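PDB 4IX8: tyrosine aminotransferase from Leishmania infantum, which probably transfers the amino group of tyrosine to 2-oxoglutarate, using pyridoxal 5'-phosphate as its cofactor. Local coordinates for residues Ala153-Cys158 against Glu311-Leu316; Ile216-Asn221 against Ala230-Ile235; Gln385-Asp390 against Tyr394-Asp399. One frame throughout, in Å; residues are numbered along the deposited sequence.

Contact 1: residues Ala153-Cys158 against Glu311-Leu316; sequences ALTALC and ERLTQL
The flat group that Leu313 meets is not a ring but the peptide joining Thr155 to Ala156, and the methyl CD1 of Leu313 lies over one face of it. From this position Leu313 CD1 is 3.8 Å from Ala156 N, and the same methyl touches the side chain of Ala156, 3.8 Å from its CB. On the Thr155 side, CD1 of Leu313 also touches the hydroxyl OG1 at 3.5 Å, a van der Waals contact; the two side chains cross obliquely. The polar need of that hydroxyl is met within its own helix, where Thr155 OG1 bonds to Val151 O. Leu313 reaches so far because its chain is extended: CG sits beside the backbone N and CD1 is anti to CA (chi2 -178°). The side chain thus spans about half of the 7.3 Å between the CA atoms of Ala156 and Leu313, and no hydrogen bond crosses between the segments.

Helices 145-157 and 304-313 belong to the large, cofactor-binding domain of this fold type I aminotransferase, and they meet here near the C-terminal end of each, at the dimer interface. Leu313 also packs on Thr49 of the second subunit, while Thr155 O accepts a hydrogen bond from Ser43 OG of that subunit. Ala156 also rests on Trp306 and Met310, earlier on helix 304-313, and the indole NE1 of Trp306 bonds to Ala153 O.

Beyond Leu313 the chain makes a type I beta turn ending at Leu316. Here the hydroxyl OG1 of Thr314 turns back to Glu311 O at 2.7 Å. The backbone N of Thr314 also donates to Glu311 O, which is therefore gripped twice.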
# COMPACT_ATOMS: atom_id res chain seq x y z
N ALA A 153 8.60 8.74 1.29
CA ALA A 153 9.85 9.47 1.40
C ALA A 153 10.09 10.35 0.17
O ALA A 153 10.41 11.53 0.28
CB ALA A 153 11.02 8.51 1.62
N LEU A 154 9.94 9.77 -1.02
CA LEU A 154 10.26 10.51 -2.23
C LEU A 154 9.21 11.55 -2.59
O LEU A 154 9.56 12.64 -2.99
CB LEU A 154 10.43 9.55 -3.38
CG LEU A 154 11.84 9.02 -3.66
CD1 LEU A 154 12.66 8.83 -2.44
CD2 LEU A 154 11.71 7.69 -4.38
N THR A 155 7.92 11.22 -2.49
CA THR A 155 6.91 12.14 -3.01
C THR A 155 6.60 13.25 -2.00
O THR A 155 5.91 14.20 -2.31
CB THR A 155 5.61 11.38 -3.40
OG1 THR A 155 5.03 10.77 -2.26
CG2 THR A 155 5.91 10.33 -4.40
N ALA A 156 7.09 13.12 -0.77
CA ALA A 156 6.98 14.18 0.23
C ALA A 156 8.18 15.11 0.10
O ALA A 156 8.15 16.23 0.58
CB ALA A 156 6.89 13.58 1.66
N LEU A 157 9.21 14.68 -0.62
CA LEU A 157 10.46 15.44 -0.72
C LEU A 157 10.60 16.17 -2.07
O LEU A 157 11.07 17.32 -2.15
CB LEU A 157 11.66 14.49 -0.49
CG LEU A 157 13.04 15.11 -0.44
CD1 LEU A 157 13.23 15.97 0.82
CD2 LEU A 157 14.05 14.02 -0.50
N CYS A 158 10.24 15.46 -3.13
CA CYS A 158 10.53 15.90 -4.50
C CYS A 158 9.28 16.35 -5.23
O CYS A 158 8.16 15.89 -4.98
CB CYS A 158 11.17 14.78 -5.33
SG CYS A 158 12.60 14.04 -4.56
N GLU A 311 3.93 12.50 6.90
CA GLU A 311 2.78 12.29 7.75
C GLU A 311 1.50 12.65 7.07
O GLU A 311 0.52 11.91 7.12
CB GLU A 311 2.89 13.11 9.01
CG GLU A 311 3.95 12.64 9.94
CD GLU A 311 3.92 13.37 11.27
OE1 GLU A 311 2.79 13.53 11.81
OE2 GLU A 311 5.00 13.76 11.78
N ARG A 312 1.49 13.81 6.45
CA ARG A 312 0.29 14.22 5.76
C ARG A 312 -0.10 13.22 4.71
O ARG A 312 -1.29 12.91 4.56
CB ARG A 312 0.47 15.59 5.10
CG ARG A 312 0.55 16.69 6.06
CD ARG A 312 0.53 18.03 5.34
NE ARG A 312 0.62 19.10 6.33
CZ ARG A 312 0.55 20.39 6.06
NH1 ARG A 312 0.41 20.81 4.81
NH2 ARG A 312 0.63 21.26 7.06
N LEU A 313 0.90 12.71 3.99
CA LEU A 313 0.66 11.79 2.88
C LEU A 313 0.23 10.37 3.31
O LEU A 313 -0.37 9.64 2.51
CB LEU A 313 1.92 11.68 2.00
CG LEU A 313 2.24 12.91 1.13
CD1 LEU A 313 3.47 12.64 0.28
CD2 LEU A 313 1.11 13.26 0.22
N THR A 314 0.42 10.01 4.57
CA THR A 314 -0.15 8.74 5.05
C THR A 314 -1.66 8.79 5.05
O THR A 314 -2.33 7.76 5.12
CB THR A 314 0.30 8.38 6.46
OG1 THR A 314 -0.19 9.37 7.39
CG2 THR A 314 1.78 8.29 6.54
N GLN A 315 -2.22 9.99 4.98
CA GLN A 315 -3.68 10.07 5.03
C GLN A 315 -4.30 9.46 3.79
O GLN A 315 -5.47 9.06 3.81
CB GLN A 315 -4.14 11.53 5.18
CG GLN A 315 -3.68 12.14 6.51
CD GLN A 315 -3.88 13.67 6.63
OE1 GLN A 315 -3.87 14.43 5.64
NE2 GLN A 315 -4.01 14.13 7.87
N LEU A 316 -3.55 9.36 2.71
CA LEU A 316 -4.19 8.98 1.45
C LEU A 316 -4.71 7.55 1.38
O LEU A 316 -5.77 7.35 0.80
CB LEU A 316 -3.25 9.26 0.31
CG LEU A 316 -2.97 10.75 0.14
CD1 LEU A 316 -1.84 10.98 -0.82
CD2 LEU A 316 -4.21 11.49 -0.31

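Contact 2: residues Ile216-Asn221 against Ala230-Ile235; sequences IINPSN and AHVSDI
Ile216 and Ile235 point their branches at each other through different settings about chi1. In Ile216 CG1 lies between the backbone N and the carbonyl carbon (chi1 64°), which swings CG2 to the side of the backbone N and out toward the helix. In Ile235, CG1 sits beside the backbone N (chi1 -71°) and carries CD1 forward, which puts CG2 anti to that N. The two side chains meet tip to tip: Ile216 CG2 stands 4.1 Å from Ile235 CG2 and the same distance from Ile235 CD1, so one methyl of the strand faces a pair of methyls of the helix.

A second, looser touch follows one helical turn away, where Asn218 ND2 comes to 4.3 Å from Val232 CG2. The fully extended first torsion of Asn218 (chi1 -180°) sends its amide toward the helix, and OD1 accepts from Phe227 N, which fixes the group beside the approach to the helix. Within the helix, Ile235 CG1 lies 4.2 Å above one face of the His231 ring, offset toward its rim; this ring also meets Phe227 edge-to-face.

Beyond Asn218 comes a cis peptide bond before Pro219, and the chain then runs on to Asn221, whose ND2 bonds to O3 of the pyridoxal phosphate-lysine at position 282 and whose OD1 bonds to Arg418 NH1. The isoleucine pair packs helix 229-242 onto strand 211-217 in a beta-alpha-beta crossover that returns to strand 246-249, with the cofactor site just past the C-terminal end of the first strand, as in fold type I enzymes.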
# COMPACT_ATOMS: atom_id res chain seq x y z
N ILE A 216 20.90 5.00 -0.49
CA ILE A 216 21.69 3.79 -0.43
C ILE A 216 20.83 2.63 -0.00
O ILE A 216 19.75 2.81 0.60
CB ILE A 216 22.90 3.89 0.51
CG1 ILE A 216 22.47 4.09 1.94
CG2 ILE A 216 23.87 4.99 0.03
CD1 ILE A 216 23.63 4.04 2.91
N ILE A 217 21.26 1.43 -0.41
CA ILE A 217 20.68 0.19 0.03
C ILE A 217 21.76 -0.63 0.73
O ILE A 217 22.71 -1.06 0.11
CB ILE A 217 20.07 -0.62 -1.13
CG1 ILE A 217 19.08 0.24 -1.95
CG2 ILE A 217 19.35 -1.82 -0.56
CD1 ILE A 217 18.52 -0.44 -3.18
N ASN A 218 21.60 -0.84 2.02
CA ASN A 218 22.63 -1.49 2.79
C ASN A 218 22.06 -2.24 4.00
O ASN A 218 21.55 -1.63 4.90
CB ASN A 218 23.63 -0.47 3.28
CG ASN A 218 24.73 -1.12 4.10
OD1 ASN A 218 25.45 -1.97 3.60
ND2 ASN A 218 24.83 -0.76 5.36
N PRO A 219 22.18 -3.57 4.03
CA PRO A 219 22.80 -4.43 3.03
C PRO A 219 22.05 -4.41 1.72
O PRO A 219 20.85 -4.09 1.74
CB PRO A 219 22.76 -5.82 3.68
CG PRO A 219 22.69 -5.56 5.15
CD PRO A 219 21.84 -4.30 5.26
N SER A 220 22.70 -4.84 0.64
CA SER A 220 22.15 -4.63 -0.70
C SER A 220 21.41 -5.81 -1.35
O SER A 220 21.87 -6.93 -1.32
CB SER A 220 23.27 -4.22 -1.64
OG SER A 220 22.84 -4.40 -2.97
N ASN A 221 20.22 -5.52 -1.87
CA ASN A 221 19.57 -6.28 -2.93
C ASN A 221 19.79 -5.47 -4.21
O ASN A 221 19.30 -4.36 -4.27
CB ASN A 221 18.06 -6.45 -2.62
CG ASN A 221 17.29 -7.03 -3.79
OD1 ASN A 221 17.88 -7.44 -4.80
ND2 ASN A 221 15.96 -7.08 -3.65
N ALA A 230 33.55 2.38 7.47
CA ALA A 230 34.29 3.48 6.87
C ALA A 230 33.60 3.98 5.61
O ALA A 230 33.59 5.18 5.32
CB ALA A 230 35.74 3.06 6.57
N HIS A 231 33.03 3.08 4.83
CA HIS A 231 32.33 3.51 3.63
C HIS A 231 31.03 4.24 3.99
O HIS A 231 30.66 5.23 3.34
CB HIS A 231 32.03 2.31 2.74
CG HIS A 231 31.45 2.65 1.40
ND1 HIS A 231 32.05 3.52 0.51
CD2 HIS A 231 30.32 2.22 0.79
CE1 HIS A 231 31.32 3.60 -0.59
NE2 HIS A 231 30.25 2.84 -0.43
N VAL A 232 30.33 3.78 5.03
CA VAL A 232 29.09 4.45 5.43
C VAL A 232 29.44 5.86 5.95
O VAL A 232 28.78 6.85 5.61
CB VAL A 232 28.32 3.64 6.48
CG1 VAL A 232 27.09 4.41 6.95
CG2 VAL A 232 27.88 2.28 5.89
N SER A 233 30.56 5.97 6.66
CA SER A 233 31.05 7.25 7.15
C SER A 233 31.30 8.19 5.99
O SER A 233 30.87 9.36 6.01
CB SER A 233 32.33 7.03 7.93
OG SER A 233 32.74 8.20 8.58
N ASP A 234 31.89 7.65 4.93
CA ASP A 234 32.21 8.45 3.76
C ASP A 234 30.93 8.90 3.03
O ASP A 234 30.86 10.03 2.54
CB ASP A 234 33.09 7.67 2.79
CG ASP A 234 34.52 7.57 3.25
OD1 ASP A 234 34.93 8.33 4.17
OD2 ASP A 234 35.24 6.73 2.66
N ILE A 235 29.95 8.01 2.95
CA ILE A 235 28.67 8.35 2.34
C ILE A 235 28.02 9.53 3.08
O ILE A 235 27.59 10.50 2.46
CB ILE A 235 27.75 7.16 2.36
CG1 ILE A 235 28.25 6.12 1.36
CG2 ILE A 235 26.35 7.56 2.01
CD1 ILE A 235 27.65 4.73 1.59

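Contact 3: residues Gln385-Asp390 against Tyr394-Asp399; sequences QDLKSD and YEKLLD
Tyr394 N donates to Asp390 O at 3.0 Å with an N-H...O angle of 145°, an i to i+4 bond in the first turn of helix 390-401. Farther along, Lys396 NZ meets Asp386 twice, making a salt bridge with OD2 at 3.1 Å and a hydrogen bond to the backbone O of Asp386, also 3.1 Å long. Both bonds are weak, and the two acceptors lie on the same side of the ammonium group. The other carboxylate oxygen, Asp386 OD1, is taken by His442 ND1, which helps to fix the rotation of the acid; Glu392 OE2 adds only a long, weak ion pair to Lys396. The lysine gets there by a chain bent twice, at chi2 (-98°) and at chi4 (93°), so that NZ folds back toward the loop.

Ser389 stands at the N-cap of the helix, where its OG holds Glu392 N. Loop and helix belong to the small domain of the class I aminotransferase fold, built largely from the C-terminal part of the chain, the loop following strand 374-379 of its sheet. Asp390 OD2 ties this helix start to Glu409 N.

The apolar part of the contact adjoins the charged pair. Leu387 CD2 rests 3.8 Å from Lys396 CG, and the same methyl is equally near NZ, lying inside the bend of the lysine chain. Phe438 of helix 425-442 packs against both Leu387 and Lys396, and His442 also touches Leu387. At the other end, Tyr394 CB comes within 3.5 Å of Asp390 O, while its side chain packs on Gln404 and Pro407.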
# COMPACT_ATOMS: atom_id res chain seq x y z
N GLN A 385 30.38 -17.68 -27.59
CA GLN A 385 30.31 -17.53 -29.05
C GLN A 385 29.04 -16.76 -29.48
O GLN A 385 29.09 -15.99 -30.43
CB GLN A 385 30.37 -18.91 -29.74
N ASP A 386 27.93 -16.96 -28.77
CA ASP A 386 26.63 -16.45 -29.20
C ASP A 386 25.82 -15.92 -28.04
O ASP A 386 24.60 -16.06 -28.04
CB ASP A 386 25.82 -17.56 -29.87
CG ASP A 386 25.50 -18.70 -28.93
OD1 ASP A 386 26.28 -18.89 -27.97
OD2 ASP A 386 24.49 -19.41 -29.13
N LEU A 387 26.47 -15.32 -27.05
CA LEU A 387 25.73 -14.69 -25.95
C LEU A 387 26.12 -13.20 -25.79
O LEU A 387 27.05 -12.87 -25.05
CB LEU A 387 25.95 -15.48 -24.65
CG LEU A 387 25.46 -16.96 -24.61
CD1 LEU A 387 25.66 -17.61 -23.22
CD2 LEU A 387 23.99 -17.13 -25.03
N LYS A 388 25.39 -12.30 -26.45
CA LYS A 388 25.80 -10.90 -26.54
C LYS A 388 25.55 -10.15 -25.24
O LYS A 388 26.31 -9.26 -24.90
CB LYS A 388 25.07 -10.18 -27.69
N SER A 389 24.48 -10.50 -24.53
CA SER A 389 24.06 -9.73 -23.36
C SER A 389 23.61 -10.58 -22.19
O SER A 389 23.23 -11.73 -22.35
CB SER A 389 22.90 -8.80 -23.75
OG SER A 389 21.83 -9.58 -24.26
N ASP A 390 23.59 -9.96 -21.01
CA ASP A 390 23.03 -10.59 -19.84
C ASP A 390 21.60 -11.05 -20.12
O ASP A 390 21.16 -12.10 -19.63
CB ASP A 390 23.09 -9.64 -18.63
CG ASP A 390 22.30 -8.38 -18.83
OD1 ASP A 390 22.36 -7.78 -19.93
OD2 ASP A 390 21.61 -7.98 -17.87
N TYR A 394 20.10 -14.91 -20.11
CA TYR A 394 18.93 -15.23 -19.30
C TYR A 394 17.94 -16.05 -20.14
O TYR A 394 17.46 -17.10 -19.69
CB TYR A 394 18.29 -13.92 -18.73
CG TYR A 394 16.77 -13.98 -18.58
CD1 TYR A 394 16.18 -14.56 -17.46
CD2 TYR A 394 15.92 -13.44 -19.55
CE1 TYR A 394 14.79 -14.64 -17.34
CE2 TYR A 394 14.53 -13.51 -19.43
CZ TYR A 394 13.97 -14.11 -18.32
OH TYR A 394 12.60 -14.20 -18.20
N GLU A 395 17.73 -15.61 -21.38
CA GLU A 395 16.75 -16.24 -22.27
C GLU A 395 17.17 -17.62 -22.64
O GLU A 395 16.38 -18.56 -22.50
CB GLU A 395 16.57 -15.42 -23.55
CG GLU A 395 15.63 -14.22 -23.40
CD GLU A 395 15.84 -13.13 -24.44
OE1 GLU A 395 16.85 -13.18 -25.16
OE2 GLU A 395 15.00 -12.22 -24.53
N LYS A 396 18.42 -17.76 -23.04
CA LYS A 396 18.92 -19.03 -23.54
C LYS A 396 19.06 -20.06 -22.42
O LYS A 396 18.78 -21.24 -22.61
CB LYS A 396 20.27 -18.84 -24.22
CG LYS A 396 20.28 -17.85 -25.38
CD LYS A 396 20.18 -18.56 -26.71
CE LYS A 396 20.52 -17.64 -27.88
NZ LYS A 396 21.98 -17.75 -28.24
N LEU A 397 19.45 -19.58 -21.24
CA LEU A 397 19.58 -20.46 -20.08
C LEU A 397 18.22 -21.07 -19.75
O LEU A 397 18.10 -22.28 -19.54
CB LEU A 397 20.13 -19.71 -18.86
CG LEU A 397 20.04 -20.52 -17.56
CD1 LEU A 397 20.87 -21.81 -17.67
CD2 LEU A 397 20.47 -19.70 -16.37
N LEU A 398 17.20 -20.21 -19.77
CA LEU A 398 15.84 -20.59 -19.44
C LEU A 398 15.29 -21.54 -20.49
O LEU A 398 14.73 -22.60 -20.18
CB LEU A 398 14.97 -19.34 -19.35
CG LEU A 398 13.46 -19.54 -19.18
CD1 LEU A 398 13.13 -20.06 -17.79
CD2 LEU A 398 12.77 -18.22 -19.45
N ASP A 399 15.55 -21.22 -21.75
CA ASP A 399 15.03 -22.01 -22.84
C ASP A 399 15.68 -23.37 -22.89
O ASP A 399 15.01 -24.35 -23.20
CB ASP A 399 15.24 -21.28 -24.17
CG ASP A 399 14.65 -22.03 -25.33
OD1 ASP A 399 13.45 -22.35 -25.28
OD2 ASP A 399 15.40 -22.32 -26.28

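Overall arrangement
From the N terminus, the chain first passes 153-158, the opening end of contact 1, and closes that long loop only at 311-316, some 150 residues later. Contact 2 opens and closes within this span, 216-221 meeting 230-235 after a short connection. Contact 3 follows in series, its short loop closing between 385-390 and 394-399, and no two contacts cross. Contacts 1 and 2 both serve the large domain, one joining two helices beside the second subunit, the other a strand of the central sheet and the helix packed on it; their centres lie 24 Å apart. Contact 3, in the small domain, is on the opposite side of the chain's centre from contact 1, with 42 Å between their centres.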